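PDB 3TNL: shikimate dehydrogenase (NADP(+)) from Listeria monocytogenes, which catalyses the reversible NADPH-linked reduction of 3-dehydroshikimate to shikimate, a step on the chorismate pathway to the aromatic amino acids. Local coordinates for residues K77-V82 against H105-K110; V121-N126 against A294-I299. One frame throughout, in Å; residues are numbered along the deposited sequence.

Contact 1: K77-V82 against H105-K110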
loop_
_atom_site.group_PDB
_atom_site.type_symbol
_atom_site.label_atom_id
_atom_site.label_comp_id
_atom_site.label_asym_id
_atom_site.label_seq_id
_atom_site.Cartn_x
_atom_site.Cartn_y
_atom_site.Cartn_z
ATOM N N LYS B 77 -13.703 13.319 4.255
ATOM C CA LYS B 77 -14.607 12.527 3.405
ATOM C C LYS B 77 -14.165 11.105 3.166
ATOM O O LYS B 77 -15.007 10.231 2.940
ATOM C CB LYS B 77 -14.825 13.215 2.046
ATOM C CG LYS B 77 -15.753 12.453 1.096
ATOM C CD LYS B 77 -16.065 13.235 -0.182
ATOM C CE LYS B 77 -17.147 12.526 -1.009
ATOM N NZ LYS B 77 -17.641 13.350 -2.163
ATOM N N GLU B 78 -12.856 10.875 3.227
ATOM C CA GLU B 78 -12.279 9.562 2.930
ATOM C C GLU B 78 -11.940 8.714 4.165
ATOM O O GLU B 78 -11.791 7.491 4.043
ATOM C CB GLU B 78 -10.962 9.716 2.143
ATOM C CG GLU B 78 -11.048 10.394 0.749
ATOM C CD GLU B 78 -11.118 11.912 0.794
ATOM O OE1 GLU B 78 -10.657 12.536 1.771
ATOM O OE2 GLU B 78 -11.649 12.492 -0.191
ATOM N N LEU B 79 -11.855 9.332 5.338
ATOM C CA LEU B 79 -11.327 8.642 6.502
ATOM C C LEU B 79 -11.990 7.328 6.881
ATOM O O LEU B 79 -11.270 6.329 7.103
ATOM C CB LEU B 79 -11.230 9.578 7.714
ATOM C CG LEU B 79 -10.544 9.032 8.950
ATOM C CD1 LEU B 79 -9.067 8.730 8.678
ATOM C CD2 LEU B 79 -10.674 10.084 10.078
ATOM N N LYS B 80 -13.312 7.326 7.024
ATOM C CA LYS B 80 -14.029 6.120 7.427
ATOM C C LYS B 80 -13.740 4.972 6.459
ATOM O O LYS B 80 -13.377 3.865 6.889
ATOM C CB LYS B 80 -15.563 6.371 7.522
ATOM C CG LYS B 80 -16.371 5.163 8.024
ATOM C CD LYS B 80 -17.871 5.441 8.183
ATOM C CE LYS B 80 -18.560 4.258 8.903
ATOM N NZ LYS B 80 -20.054 4.407 9.060
ATOM N N ASP B 81 -13.901 5.244 5.160
ATOM C CA ASP B 81 -13.691 4.233 4.126
ATOM C C ASP B 81 -12.263 3.721 4.096
ATOM O O ASP B 81 -12.029 2.543 3.873
ATOM C CB ASP B 81 -14.088 4.776 2.743
ATOM C CG ASP B 81 -15.578 4.877 2.528
ATOM O OD1 ASP B 81 -16.368 4.306 3.308
ATOM O OD2 ASP B 81 -15.938 5.515 1.501
ATOM N N VAL B 82 -11.290 4.607 4.317
ATOM C CA VAL B 82 -9.880 4.210 4.313
ATOM C C VAL B 82 -9.591 3.302 5.498
ATOM O O VAL B 82 -8.915 2.297 5.336
ATOM C CB VAL B 82 -8.972 5.420 4.252
ATOM C CG1 VAL B 82 -7.541 5.033 4.519
ATOM C CG2 VAL B 82 -9.081 6.072 2.870
ATOM N N HIS B 105 -10.201 8.249 16.240
ATOM C CA HIS B 105 -10.552 7.379 17.342
ATOM C C HIS B 105 -11.924 6.749 17.140
ATOM O O HIS B 105 -12.155 5.649 17.614
ATOM C CB HIS B 105 -10.540 8.119 18.683
ATOM C CG HIS B 105 -11.628 9.137 18.794
ATOM N ND1 HIS B 105 -11.502 10.425 18.308
ATOM C CD2 HIS B 105 -12.887 9.041 19.286
ATOM C CE1 HIS B 105 -12.629 11.082 18.525
ATOM N NE2 HIS B 105 -13.490 10.259 19.098
ATOM N N LYS B 106 -12.833 7.442 16.448
ATOM C CA LYS B 106 -14.183 6.937 16.155
ATOM C C LYS B 106 -14.182 5.572 15.467
ATOM O O LYS B 106 -15.113 4.770 15.615
ATOM C CB LYS B 106 -14.926 7.879 15.170
ATOM C CG LYS B 106 -15.121 9.359 15.553
ATOM C CD LYS B 106 -15.680 10.128 14.299
ATOM C CE LYS B 106 -15.484 11.658 14.337
ATOM N NZ LYS B 106 -16.264 12.359 15.376
ATOM N N TYR B 107 -13.128 5.325 14.698
ATOM C CA TYR B 107 -13.018 4.152 13.861
ATOM C C TYR B 107 -12.042 3.113 14.376
ATOM O O TYR B 107 -11.814 2.111 13.687
ATOM C CB TYR B 107 -12.611 4.583 12.429
ATOM C CG TYR B 107 -13.500 5.681 11.904
ATOM C CD1 TYR B 107 -14.873 5.492 11.864
ATOM C CD2 TYR B 107 -12.989 6.900 11.463
ATOM C CE1 TYR B 107 -15.707 6.478 11.408
ATOM C CE2 TYR B 107 -13.836 7.903 10.997
ATOM C CZ TYR B 107 -15.191 7.674 11.001
ATOM O OH TYR B 107 -16.076 8.625 10.540
ATOM N N LEU B 108 -11.478 3.347 15.570
ATOM C CA LEU B 108 -10.537 2.430 16.182
ATOM C C LEU B 108 -11.198 1.647 17.295
ATOM O O LEU B 108 -12.367 1.902 17.656
ATOM C CB LEU B 108 -9.332 3.210 16.707
ATOM C CG LEU B 108 -8.620 4.160 15.724
ATOM C CD1 LEU B 108 -7.395 4.819 16.379
ATOM C CD2 LEU B 108 -8.218 3.431 14.427
ATOM N N ASP B 109 -10.481 0.690 17.842
ATOM C CA ASP B 109 -11.021 -0.182 18.878
ATOM C C ASP B 109 -10.482 0.113 20.269
ATOM O O ASP B 109 -11.213 -0.073 21.268
ATOM C CB ASP B 109 -10.728 -1.638 18.514
ATOM C CG ASP B 109 -11.243 -1.980 17.141
ATOM O OD1 ASP B 109 -12.465 -1.749 16.908
ATOM O OD2 ASP B 109 -10.474 -2.465 16.285
ATOM N N LYS B 110 -9.220 0.550 20.358
ATOM C CA LYS B 110 -8.570 0.836 21.634
ATOM C C LYS B 110 -7.641 2.041 21.485
ATOM O O LYS B 110 -7.201 2.353 20.373
ATOM C CB LYS B 110 -7.711 -0.351 22.089
ATOM C CG LYS B 110 -8.479 -1.624 22.426
ATOM C CD LYS B 110 -7.533 -2.680 23.025
ATOM C CE LYS B 110 -8.304 -3.898 23.502
ATOM N NZ LYS B 110 -9.253 -3.550 24.608
#
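The ring of Tyr107 lies against Leu79 and Lys80 of helix 79-88, with the backbone of Lys80 over one face and the side chain of Leu79 at its rim. Lys80 CA sits 4.1 Å from the centroid of the Tyr107 ring and 13° off its normal, a CH-pi contact. The aliphatic part of the lysine carries on across the same face: CB lies 3.7 Å from Tyr107 CZ, and CG 3.7 Å from Tyr107 CE1. With CG anti to the backbone N (chi1 -177°) and an extended chain beyond it, the lysine crosses the tyrosine at about a right angle, so that its ammonium group ends beyond the ring. Leu79 CD2 meets Tyr107 CE2 at 3.9 Å, in the plane of the ring. The opposite face is covered by CB of the preceding Lys106, so carbon of a lysine lies on each face of the ring. Tyr107 O accepts a hydrogen bond from Arg87, which also forms a salt bridge with Asp109; Leu79 also packs on Ile43, Asn100 and Asn103. Apolar packing and CH-pi contact thus join the helix to Tyr107 in the 3-10 turn that ends there, within the substrate-binding domain, Lys80 contributing methylene and backbone carbon rather than charge.

Contact 2: V121-N126 against A294-I299; sequences VNTVVN and AKAFEI
Ile299 lays its CG2 methyl against the branch point of Val125, the two side chains running obliquely to one another between strand 123-126 and helix 294-299. Ile299 CG2 is 3.7 Å from Val125 CB and 3.8 Å from Val125 CG1. Chi1 of 62° puts Val125 CG1 between its own backbone N and carbonyl carbon, where it flanks this methyl, while Val125 CG2 reaches the backbone Ile299 O at 3.8 Å. One turn earlier on the helix, the methyl of Ala296 faces both branches of Thr123: Ala296 CB is 3.8 Å from Thr123 OG1 and 3.9 Å from Thr123 CG2. Both CB atoms point toward the other segment, so the alanine methyl meets the threonine directly. The threonine hydroxyl also donates a 2.9 Å hydrogen bond from Thr123 OG1 to Asn122 OD1, approaching from well above the carbonyl plane. Asn122 OD1 additionally accepts the amide of Thr136, a second bond on a side chain inferred to bind shikimate. Asn122 and Thr123 both face His134 in a classic beta bulge. Strand and helix segments run nearly parallel, their axes 9° apart in direction and 9.1 Å apart at closest approach. Helix 286-301 packs on one face of the mixed sheet, with Ala296 also touching Asn95 of strand 93-96 and Ile299 touching His134 of strand 130-134; Phe297, turned away from strand 123-127, packs against helix 52-63.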
loop_
_atom_site.group_PDB
_atom_site.type_symbol
_atom_site.label_atom_id
_atom_site.label_comp_id
_atom_site.label_asym_id
_atom_site.label_seq_id
_atom_site.Cartn_x
_atom_site.Cartn_y
_atom_site.Cartn_z
ATOM N N VAL B 121 -4.655 10.868 17.775
ATOM C CA VAL B 121 -3.923 9.663 17.435
ATOM C C VAL B 121 -3.074 9.963 16.212
ATOM O O VAL B 121 -3.583 10.493 15.224
ATOM C CB VAL B 121 -4.909 8.518 17.042
ATOM C CG1 VAL B 121 -4.158 7.335 16.347
ATOM C CG2 VAL B 121 -5.695 8.051 18.266
ATOM N N ASN B 122 -1.786 9.656 16.250
ATOM C CA ASN B 122 -0.951 9.797 15.064
ATOM C C ASN B 122 -0.389 8.457 14.574
ATOM O O ASN B 122 0.252 8.411 13.523
ATOM C CB ASN B 122 0.184 10.819 15.246
ATOM C CG ASN B 122 1.334 10.291 16.039
ATOM O OD1 ASN B 122 1.230 9.270 16.749
ATOM N ND2 ASN B 122 2.483 10.966 15.913
ATOM N N THR B 123 -0.648 7.372 15.306
ATOM C CA THR B 123 -0.102 6.049 15.006
ATOM C C THR B 123 -1.124 4.963 15.345
ATOM O O THR B 123 -1.640 4.931 16.442
ATOM C CB THR B 123 1.150 5.813 15.850
ATOM O OG1 THR B 123 2.156 6.800 15.527
ATOM C CG2 THR B 123 1.722 4.416 15.648
ATOM N N VAL B 124 -1.405 4.076 14.394
ATOM C CA VAL B 124 -2.317 2.984 14.593
ATOM C C VAL B 124 -1.600 1.669 14.352
ATOM O O VAL B 124 -0.738 1.574 13.472
ATOM C CB VAL B 124 -3.535 3.073 13.621
ATOM C CG1 VAL B 124 -4.499 1.882 13.813
ATOM C CG2 VAL B 124 -4.321 4.395 13.841
ATOM N N VAL B 125 -1.951 0.660 15.151
ATOM C CA VAL B 125 -1.420 -0.703 14.977
ATOM C C VAL B 125 -2.597 -1.666 15.024
ATOM O O VAL B 125 -3.579 -1.432 15.727
ATOM C CB VAL B 125 -0.313 -1.058 16.005
ATOM C CG1 VAL B 125 -0.853 -1.019 17.444
ATOM C CG2 VAL B 125 0.298 -2.413 15.722
ATOM N N ASN B 126 -2.496 -2.710 14.210
ATOM C CA ASN B 126 -3.514 -3.734 14.055
ATOM C C ASN B 126 -3.027 -5.077 14.603
ATOM O O ASN B 126 -1.976 -5.569 14.157
ATOM C CB ASN B 126 -3.781 -3.875 12.570
ATOM C CG ASN B 126 -4.950 -4.794 12.257
ATOM O OD1 ASN B 126 -5.400 -5.551 13.089
ATOM N ND2 ASN B 126 -5.380 -4.781 10.998
ATOM N N ALA B 294 10.757 6.652 15.567
ATOM C CA ALA B 294 11.321 5.456 16.223
ATOM C C ALA B 294 10.267 4.748 17.070
ATOM O O ALA B 294 10.189 3.494 17.103
ATOM C CB ALA B 294 12.539 5.819 17.079
ATOM N N LYS B 295 9.435 5.529 17.740
ATOM C CA LYS B 295 8.428 4.944 18.595
ATOM C C LYS B 295 7.396 4.183 17.742
ATOM O O LYS B 295 7.049 3.034 18.034
ATOM C CB LYS B 295 7.739 6.019 19.438
ATOM C CG LYS B 295 6.775 5.482 20.481
ATOM C CD LYS B 295 7.497 4.924 21.705
ATOM C CE LYS B 295 6.475 4.342 22.673
ATOM N NZ LYS B 295 7.158 3.742 23.885
ATOM N N ALA B 296 6.883 4.827 16.689
ATOM C CA ALA B 296 5.947 4.160 15.791
ATOM C C ALA B 296 6.567 2.920 15.126
ATOM O O ALA B 296 5.935 1.869 15.016
ATOM C CB ALA B 296 5.467 5.125 14.727
ATOM N N PHE B 297 7.836 3.030 14.720
ATOM C CA PHE B 297 8.552 1.928 14.069
ATOM C C PHE B 297 8.573 0.671 14.952
ATOM O O PHE B 297 8.331 -0.454 14.459
ATOM C CB PHE B 297 9.967 2.393 13.768
ATOM C CG PHE B 297 10.759 1.437 12.932
ATOM C CD1 PHE B 297 10.755 1.539 11.560
ATOM C CD2 PHE B 297 11.530 0.447 13.528
ATOM C CE1 PHE B 297 11.524 0.658 10.787
ATOM C CE2 PHE B 297 12.282 -0.441 12.764
ATOM C CZ PHE B 297 12.261 -0.327 11.387
ATOM N N GLU B 298 8.807 0.861 16.249
ATOM C CA GLU B 298 8.812 -0.293 17.197
ATOM C C GLU B 298 7.424 -0.855 17.415
ATOM O O GLU B 298 7.250 -2.091 17.505
ATOM C CB GLU B 298 9.466 0.027 18.559
ATOM C CG GLU B 298 9.439 -1.229 19.518
ATOM C CD GLU B 298 10.043 -1.035 20.926
ATOM O OE1 GLU B 298 10.581 0.041 21.234
ATOM O OE2 GLU B 298 9.945 -2.006 21.724
ATOM N N ILE B 299 6.434 0.025 17.523
ATOM C CA ILE B 299 5.040 -0.394 17.678
ATOM C C ILE B 299 4.670 -1.335 16.499
ATOM O O ILE B 299 4.013 -2.350 16.691
ATOM C CB ILE B 299 4.095 0.832 17.781
ATOM C CG1 ILE B 299 4.160 1.461 19.183
ATOM C CG2 ILE B 299 2.678 0.441 17.503
ATOM C CD1 ILE B 299 3.552 2.841 19.294
#

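How the contacts relate
Contacts 1 and 2 have centres about 16 Å apart, and the chain completes contact 1 before contact 2 begins. Leu108 joins them directly: its CD1 packs 4.0 Å from Val124 CG2 and 4.1 Å from Val121 CG1, on the side of strand 123-127 away from helix 286-301. The mixed sheet thus has helix 286-301 on one face and the segment 105-110 on the other. Contact 2 borders the shikimate site, whereas contact 1 lies farther out. In contact 1 the Leu79 side chain is about 8 Å from that of Lys101, the inferred proton acceptor; contact 2 contains Asn122, inferred to bind shikimate, and its Thr123 side chain lies about 12 Å from the bound NAD.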